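Glycerol kinase, putative (Plasmodium falciparum, PDB 2W40) probably catalyses the ATP-dependent phosphorylation of glycerol to sn-glycerol 3-phosphate, as a member of the FGGY kinase family with an actin-like ATPase fold. Local coordinates at residues Ser8-Gln11 / Thr16-Phe19; Val18-Glu23 / Ile27-Asn32. One frame throughout, in Å; residues are numbered along the deposited sequence.

Overall arrangement
Interactions 1 and 2 are consecutive hairpins of one meander, strands 3-11, 15-21 and 27-34, at one side of the six-stranded mixed sheet in the N-terminal FGGY region. Strand 15-21 is the middle strand of the three: residues 8-11 pair with one of its edges and residues 27-32 with the other, and Val18 and Phe19 serve both contacts. The centres of the two interactions lie about 9 Å apart. Interaction 1 is buried, its Lys17 side chain near the ADP-site residues Thr270 and Gly416, whereas interaction 2 lies farther from the chain centre and includes strand 27-34 at one edge of the sheet. Helix 49-70 packs on one face of the sheet and helix 443-455 on the other, bringing parts of both FGGY regions against this meander.

Interaction 1: residues Ser8-Gln11 / Thr16-Phe19; sequences SIDQ and TKVF
Residues Ser8-Gln11 and Thr16-Phe19 form a buried antiparallel beta hairpin in the N-terminal sheet of this actin-like ATPase fold, and the turn joining them lies where the superfamily's first phosphate-binding loop is expected. Ser8 with Phe19 and Asp10 with Lys17 are the hydrogen-bonded pairs. At the first, Ser8 N points straight at Phe19 O (2.7 Å, 179° at the hydrogen), and Phe19 N returns a bond to Ser8 O, which also sits at the edge of the Phe19 ring. Ile9 and Val18 touch lightly on the face covered by helix 49-70; on the other, Ser8 and Phe19 meet helix 443-455, where Ser8 OG bonds to Ser445 O. Near the turn, Gln11 bends at chi2 (-53°) and brings NE2 to Thr16 OG1 at 3.0 Å, the hydroxyl lying 17° out of the amide plane; Gln11 OE1 accepts a hydrogen bond from Gln84 NE2. Asp10 and Lys17 run side by side, the lysine side chain about 7 Å from that of Thr270, an ADP-binding residue. Lys17 CD passes 3.7 Å from Asp10 OD2, yet NZ stops 4.4 Å from that oxygen, too far for a salt bridge. One water spans them, donating to Asp10 OD2 at 2.6 Å and accepting from Lys17 NZ at 2.8 Å.

Interaction 2: residues Val18-Glu23 / Ile27-Asn32; sequences VFFYDE and IVHSNN. With EDO (1,2-ethanediol), chain B.
Ile27, itself exposed, packs closely on the buried Tyr21 and Phe19, lying alongside the tyrosine with CG1 only 3.4 Å from Tyr21 CE1 while its CD1 reaches Phe19 CD1 at 3.7 Å. With Ile27 CG1 anti to the carbonyl carbon (chi1 -56°), the extended chain places CD1 against the Phe19 ring. Tyr21 OH bonds to Ser445 OG, tying this side to helix 443-455. On the other face the Phe20 and His29 side chains run the same way with their ring planes at 50°; Phe20 CD2 meets the imidazole edge 3.6 Å from His29 ND1. Helix 49-70 covers this pair. Close to the turn the antiparallel hairpin carries a classic beta bulge: two residues, Val28 and His29, stand opposite the single residue Phe20, whose carbonyl oxygen takes a firm bond from Val28 N (2.8 Å) and a weak one from His29 N (3.5 Å). Beyond the bulge the backbone pairing continues, through Phe20 N to His29 O and two bonds between Val18 and Asn31, but the side chains thin out. That of Asn31 leads off, and Asn32 makes no side-chain contact with 18-23. There a 1,2-ethanediol, probably from the crystallisation liquor, lies beside Ser30 and Phe19 and donates from O2 to Asn32 OD1 at 3.1 Å.

Interaction 1: residues Ser8-Gln11 / Thr16-Phe19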
ATOM      1  N   SER C   8     -39.475  -0.740  -3.461  1.00  9.56           N
ATOM      2  CA  SER C   8     -38.509  -1.592  -2.764  1.00  9.94           C
ATOM      3  C   SER C   8     -37.397  -0.670  -2.241  1.00 10.71           C
ATOM      4  O   SER C   8     -36.764   0.024  -3.085  1.00  9.67           O
ATOM      5  CB  SER C   8     -37.971  -2.709  -3.681  1.00 12.19           C
ATOM      6  OG  SER C   8     -36.991  -3.446  -2.983  1.00 12.61           O
ATOM      7  N   ILE C   9     -37.201  -0.623  -0.893  1.00  9.07           N
ATOM      8  CA  ILE C   9     -36.166   0.220  -0.311  1.00  9.64           C
ATOM      9  C   ILE C   9     -34.991  -0.729   0.019  1.00  9.27           C
ATOM     10  O   ILE C   9     -35.175  -1.737   0.755  1.00  9.99           O
ATOM     11  CB  ILE C   9     -36.654   0.898   0.983  1.00  8.56           C
ATOM     12  CG1 ILE C   9     -37.837   1.864   0.630  1.00 10.11           C
ATOM     13  CG2 ILE C   9     -35.413   1.489   1.727  1.00  9.75           C
ATOM     14  CD1 ILE C   9     -38.639   2.276   1.855  1.00 10.28           C
ATOM     15  N   ASP C  10     -33.777  -0.386  -0.463  1.00 11.12           N
ATOM     16  CA  ASP C  10     -32.551  -1.125  -0.087  1.00  9.90           C
ATOM     17  C   ASP C  10     -31.625  -0.125   0.636  1.00  9.84           C
ATOM     18  O   ASP C  10     -31.049   0.755   0.048  1.00  9.27           O
ATOM     19  CB  ASP C  10     -31.917  -1.707  -1.342  1.00 10.70           C
ATOM     20  CG  ASP C  10     -30.595  -2.359  -1.148  1.00 11.91           C
ATOM     21  OD1 ASP C  10     -30.191  -2.590  -0.004  1.00 13.56           O
ATOM     22  OD2 ASP C  10     -29.948  -2.709  -2.230  1.00 14.14           O
ATOM     23  N   GLN C  11     -31.637  -0.168   1.940  1.00  8.38           N
ATOM     24  CA  GLN C  11     -30.848   0.678   2.776  1.00  7.61           C
ATOM     25  C   GLN C  11     -29.513  -0.066   2.947  1.00  7.93           C
ATOM     26  O   GLN C  11     -29.383  -0.967   3.786  1.00  8.73           O
ATOM     27  CB  GLN C  11     -31.566   0.961   4.127  1.00  8.02           C
ATOM     28  CG  GLN C  11     -31.057   2.182   4.882  1.00  6.85           C
ATOM     29  CD  GLN C  11     -29.532   2.141   5.085  1.00  7.71           C
ATOM     30  OE1 GLN C  11     -29.027   1.406   5.924  1.00  7.82           O
ATOM     31  NE2 GLN C  11     -28.806   2.803   4.166  1.00  6.54           N
ATOM     32  N   THR C  16     -28.396   4.549   0.277  1.00  8.92           N
ATOM     33  CA  THR C  16     -29.786   4.165   0.369  1.00  9.13           C
ATOM     34  C   THR C  16     -30.293   4.250  -1.071  1.00  9.57           C
ATOM     35  O   THR C  16     -30.108   5.295  -1.727  1.00  9.34           O
ATOM     36  CB  THR C  16     -30.564   5.106   1.317  1.00  9.90           C
ATOM     37  OG1 THR C  16     -29.978   5.082   2.651  1.00  9.84           O
ATOM     38  CG2 THR C  16     -32.060   4.719   1.365  1.00 10.52           C
ATOM     39  N   LYS C  17     -30.987   3.195  -1.470  1.00 10.40           N
ATOM     40  CA  LYS C  17     -31.518   3.007  -2.831  1.00  9.34           C
ATOM     41  C   LYS C  17     -33.055   2.829  -2.699  1.00 10.61           C
ATOM     42  O   LYS C  17     -33.572   2.096  -1.802  1.00 10.15           O
ATOM     43  CB  LYS C  17     -30.921   1.744  -3.466  1.00 11.24           C
ATOM     44  CG  LYS C  17     -29.429   1.694  -3.425  1.00 14.34           C
ATOM     45  CD  LYS C  17     -28.841   0.396  -3.829  1.00 16.26           C
ATOM     46  CE  LYS C  17     -27.365   0.430  -3.562  1.00 19.89           C
ATOM     47  NZ  LYS C  17     -26.697  -0.638  -4.363  1.00 21.82           N
ATOM     48  N   VAL C  18     -33.742   3.484  -3.638  1.00  9.62           N
ATOM     49  CA  VAL C  18     -35.193   3.250  -3.855  1.00 11.27           C
ATOM     50  C   VAL C  18     -35.425   2.779  -5.285  1.00 10.34           C
ATOM     51  O   VAL C  18     -34.782   3.277  -6.230  1.00 12.78           O
ATOM     52  CB  VAL C  18     -36.082   4.457  -3.501  1.00 12.40           C
ATOM     53  CG1 VAL C  18     -35.972   4.935  -1.992  1.00 11.56           C
ATOM     54  CG2 VAL C  18     -35.817   5.697  -4.447  1.00 12.29           C
ATOM     55  N   PHE C  19     -36.257   1.744  -5.394  1.00 12.01           N
ATOM     56  CA  PHE C  19     -36.639   1.106  -6.650  1.00 12.51           C
ATOM     57  C   PHE C  19     -38.106   1.021  -6.712  1.00 12.36           C
ATOM     58  O   PHE C  19     -38.754   0.525  -5.783  1.00 13.49           O
ATOM     59  CB  PHE C  19     -36.068  -0.269  -6.785  1.00 12.83           C
ATOM     60  CG  PHE C  19     -34.585  -0.281  -6.804  1.00 13.79           C
ATOM     61  CD1 PHE C  19     -33.901  -0.280  -7.970  1.00 17.63           C
ATOM     62  CD2 PHE C  19     -33.886  -0.322  -5.634  1.00 12.42           C
ATOM     63  CE1 PHE C  19     -32.564  -0.332  -8.000  1.00 17.53           C
ATOM     64  CE2 PHE C  19     -32.560  -0.348  -5.648  1.00 14.38           C
ATOM     65  CZ  PHE C  19     -31.878  -0.329  -6.864  1.00 16.42           C
TER
HETATM   66  O   HOH W   1     -27.365  -2.865  -2.747  1.00 27.60           O

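Interaction 2: residues Val18-Glu23 / Ile27-Asn32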
ATOM      1  N   VAL C  18     -33.742   3.484  -3.638  1.00  9.62           N
ATOM      2  CA  VAL C  18     -35.193   3.250  -3.855  1.00 11.27           C
ATOM      3  C   VAL C  18     -35.425   2.779  -5.285  1.00 10.34           C
ATOM      4  O   VAL C  18     -34.782   3.277  -6.230  1.00 12.78           O
ATOM      5  CB  VAL C  18     -36.082   4.457  -3.501  1.00 12.40           C
ATOM      6  CG1 VAL C  18     -35.972   4.935  -1.992  1.00 11.56           C
ATOM      7  CG2 VAL C  18     -35.817   5.697  -4.447  1.00 12.29           C
ATOM      8  N   PHE C  19     -36.257   1.744  -5.394  1.00 12.01           N
ATOM      9  CA  PHE C  19     -36.639   1.106  -6.650  1.00 12.51           C
ATOM     10  C   PHE C  19     -38.106   1.021  -6.712  1.00 12.36           C
ATOM     11  O   PHE C  19     -38.754   0.525  -5.783  1.00 13.49           O
ATOM     12  CB  PHE C  19     -36.068  -0.269  -6.785  1.00 12.83           C
ATOM     13  CG  PHE C  19     -34.585  -0.281  -6.804  1.00 13.79           C
ATOM     14  CD1 PHE C  19     -33.901  -0.280  -7.970  1.00 17.63           C
ATOM     15  CD2 PHE C  19     -33.886  -0.322  -5.634  1.00 12.42           C
ATOM     16  CE1 PHE C  19     -32.564  -0.332  -8.000  1.00 17.53           C
ATOM     17  CE2 PHE C  19     -32.560  -0.348  -5.648  1.00 14.38           C
ATOM     18  CZ  PHE C  19     -31.878  -0.329  -6.864  1.00 16.42           C
ATOM     19  N   PHE C  20     -38.661   1.572  -7.775  1.00 10.28           N
ATOM     20  CA  PHE C  20     -40.098   1.382  -8.085  1.00 10.96           C
ATOM     21  C   PHE C  20     -40.186   0.365  -9.213  1.00 11.45           C
ATOM     22  O   PHE C  20     -39.674   0.606 -10.306  1.00 12.31           O
ATOM     23  CB  PHE C  20     -40.805   2.704  -8.412  1.00 12.47           C
ATOM     24  CG  PHE C  20     -40.699   3.720  -7.324  1.00 11.01           C
ATOM     25  CD1 PHE C  20     -41.738   3.970  -6.481  1.00 14.08           C
ATOM     26  CD2 PHE C  20     -39.469   4.438  -7.108  1.00 12.44           C
ATOM     27  CE1 PHE C  20     -41.614   4.943  -5.479  1.00 14.95           C
ATOM     28  CE2 PHE C  20     -39.371   5.421  -6.135  1.00 10.49           C
ATOM     29  CZ  PHE C  20     -40.442   5.627  -5.290  1.00 12.03           C
ATOM     30  N   TYR C  21     -40.817  -0.739  -8.902  1.00 10.44           N
ATOM     31  CA  TYR C  21     -41.047  -1.819  -9.813  1.00 10.96           C
ATOM     32  C   TYR C  21     -42.492  -1.840 -10.294  1.00 12.89           C
ATOM     33  O   TYR C  21     -43.410  -1.678  -9.510  1.00 12.58           O
ATOM     34  CB  TYR C  21     -40.726  -3.176  -9.218  1.00 10.40           C
ATOM     35  CG  TYR C  21     -39.250  -3.424  -8.958  1.00  9.45           C
ATOM     36  CD1 TYR C  21     -38.501  -4.103  -9.892  1.00 13.06           C
ATOM     37  CD2 TYR C  21     -38.648  -3.166  -7.739  1.00 11.43           C
ATOM     38  CE1 TYR C  21     -37.186  -4.382  -9.729  1.00 12.67           C
ATOM     39  CE2 TYR C  21     -37.312  -3.402  -7.589  1.00 10.77           C
ATOM     40  CZ  TYR C  21     -36.583  -4.061  -8.574  1.00 13.63           C
ATOM     41  OH  TYR C  21     -35.253  -4.384  -8.433  1.00 12.91           O
ATOM     42  N   ASP C  22     -42.654  -2.056 -11.593  1.00 14.27           N
ATOM     43  CA  ASP C  22     -44.009  -2.315 -12.115  1.00 14.48           C
ATOM     44  C   ASP C  22     -44.333  -3.793 -11.744  1.00 13.70           C
ATOM     45  O   ASP C  22     -43.520  -4.504 -11.202  1.00 15.92           O
ATOM     46  CB  ASP C  22     -44.115  -2.033 -13.614  1.00 15.44           C
ATOM     47  CG  ASP C  22     -43.405  -3.023 -14.497  1.00 16.21           C
ATOM     48  OD1 ASP C  22     -43.026  -4.144 -14.112  1.00 18.66           O
ATOM     49  OD2 ASP C  22     -43.334  -2.645 -15.712  1.00 20.44           O
ATOM     50  N   GLU C  23     -45.539  -4.287 -12.066  1.00 16.23           N
ATOM     51  CA  GLU C  23     -45.953  -5.609 -11.662  1.00 16.89           C
ATOM     52  C   GLU C  23     -45.416  -6.742 -12.484  1.00 16.51           C
ATOM     53  O   GLU C  23     -45.683  -7.902 -12.184  1.00 19.34           O
ATOM     54  CB  GLU C  23     -47.468  -5.646 -11.494  1.00 17.69           C
ATOM     55  CG  GLU C  23     -47.959  -4.625 -10.468  1.00 19.55           C
ATOM     56  CD  GLU C  23     -49.432  -4.584 -10.196  1.00 21.54           C
ATOM     57  OE1 GLU C  23     -50.164  -4.702 -11.171  1.00 23.73           O
ATOM     58  OE2 GLU C  23     -49.851  -4.432  -9.026  1.00 24.01           O
ATOM     59  N   ILE C  27     -37.989  -2.190 -13.487  1.00 16.63           N
ATOM     60  CA  ILE C  27     -37.773  -0.962 -12.822  1.00 16.27           C
ATOM     61  C   ILE C  27     -38.289   0.221 -13.611  1.00 15.87           C
ATOM     62  O   ILE C  27     -37.840   0.457 -14.783  1.00 18.24           O
ATOM     63  CB  ILE C  27     -36.221  -0.740 -12.459  1.00 16.32           C
ATOM     64  CG1 ILE C  27     -35.729  -1.916 -11.627  1.00 18.12           C
ATOM     65  CG2 ILE C  27     -36.037   0.588 -11.782  1.00 17.92           C
ATOM     66  CD1 ILE C  27     -34.177  -1.903 -11.337  1.00 19.23           C
ATOM     67  N   VAL C  28     -39.247   0.939 -13.058  1.00 14.97           N
ATOM     68  CA  VAL C  28     -39.747   2.175 -13.669  1.00 15.88           C
ATOM     69  C   VAL C  28     -39.135   3.465 -13.136  1.00 15.27           C
ATOM     70  O   VAL C  28     -39.159   4.498 -13.772  1.00 16.95           O
ATOM     71  CB  VAL C  28     -41.310   2.206 -13.652  1.00 16.90           C
ATOM     72  CG1 VAL C  28     -41.870   0.909 -14.426  1.00 19.26           C
ATOM     73  CG2 VAL C  28     -41.847   2.315 -12.182  1.00 17.08           C
ATOM     74  N   HIS C  29     -38.516   3.443 -11.943  1.00 14.07           N
ATOM     75  CA  HIS C  29     -37.725   4.560 -11.486  1.00 13.62           C
ATOM     76  C   HIS C  29     -36.812   4.020 -10.383  1.00 13.79           C
ATOM     77  O   HIS C  29     -37.234   3.160  -9.636  1.00 13.89           O
ATOM     78  CB  HIS C  29     -38.590   5.659 -10.842  1.00 14.68           C
ATOM     79  CG  HIS C  29     -37.791   6.796 -10.269  1.00 17.43           C
ATOM     80  ND1 HIS C  29     -37.583   6.977  -8.922  1.00 22.66           N
ATOM     81  CD2 HIS C  29     -37.092   7.778 -10.892  1.00 19.93           C
ATOM     82  CE1 HIS C  29     -36.807   8.034  -8.742  1.00 19.14           C
ATOM     83  NE2 HIS C  29     -36.557   8.572  -9.917  1.00 22.40           N
ATOM     84  N   SER C  30     -35.610   4.583 -10.292  1.00 12.94           N
ATOM     85  CA  SER C  30     -34.730   4.222  -9.171  1.00 13.31           C
ATOM     86  C   SER C  30     -33.777   5.415  -8.906  1.00 14.38           C
ATOM     87  O   SER C  30     -33.495   6.242  -9.815  1.00 16.98           O
ATOM     88  CB  SER C  30     -33.956   2.959  -9.449  1.00 14.26           C
ATOM     89  OG  SER C  30     -32.938   3.184 -10.397  1.00 16.64           O
ATOM     90  N   ASN C  31     -33.252   5.493  -7.696  1.00 11.93           N
ATOM     91  CA  ASN C  31     -32.257   6.539  -7.376  1.00 13.30           C
ATOM     92  C   ASN C  31     -31.617   6.113  -6.066  1.00 11.93           C
ATOM     93  O   ASN C  31     -32.079   5.182  -5.374  1.00 11.61           O
ATOM     94  CB  ASN C  31     -32.882   7.913  -7.207  1.00 13.66           C
ATOM     95  CG  ASN C  31     -31.877   9.066  -7.379  1.00 15.46           C
ATOM     96  OD1 ASN C  31     -30.708   8.856  -7.696  1.00 17.59           O
ATOM     97  ND2 ASN C  31     -32.428  10.312  -7.392  1.00 20.55           N
ATOM     98  N   ASN C  32     -30.571   6.839  -5.719  1.00 12.75           N
ATOM     99  CA  ASN C  32     -29.825   6.577  -4.475  1.00 12.80           C
ATOM    100  C   ASN C  32     -29.077   7.804  -3.987  1.00 12.23           C
ATOM    101  O   ASN C  32     -28.889   8.792  -4.740  1.00 12.25           O
ATOM    102  CB  ASN C  32     -28.964   5.338  -4.618  1.00 13.28           C
ATOM    103  CG  ASN C  32     -27.639   5.549  -5.313  1.00 19.00           C
ATOM    104  OD1 ASN C  32     -27.554   6.176  -6.386  1.00 23.62           O
ATOM    105  ND2 ASN C  32     -26.580   4.922  -4.736  1.00 27.00           N
TER
HETATM  106  C1  EDO B1519     -30.503   3.212  -7.865  1.00 30.60           C
HETATM  107  O1  EDO B1519     -29.301   2.609  -7.504  1.00 32.98           O
HETATM  108  C2  EDO B1519     -30.224   4.143  -9.016  1.00 37.12           C
HETATM  109  O2  EDO B1519     -29.532   5.375  -8.622  1.00 41.13           O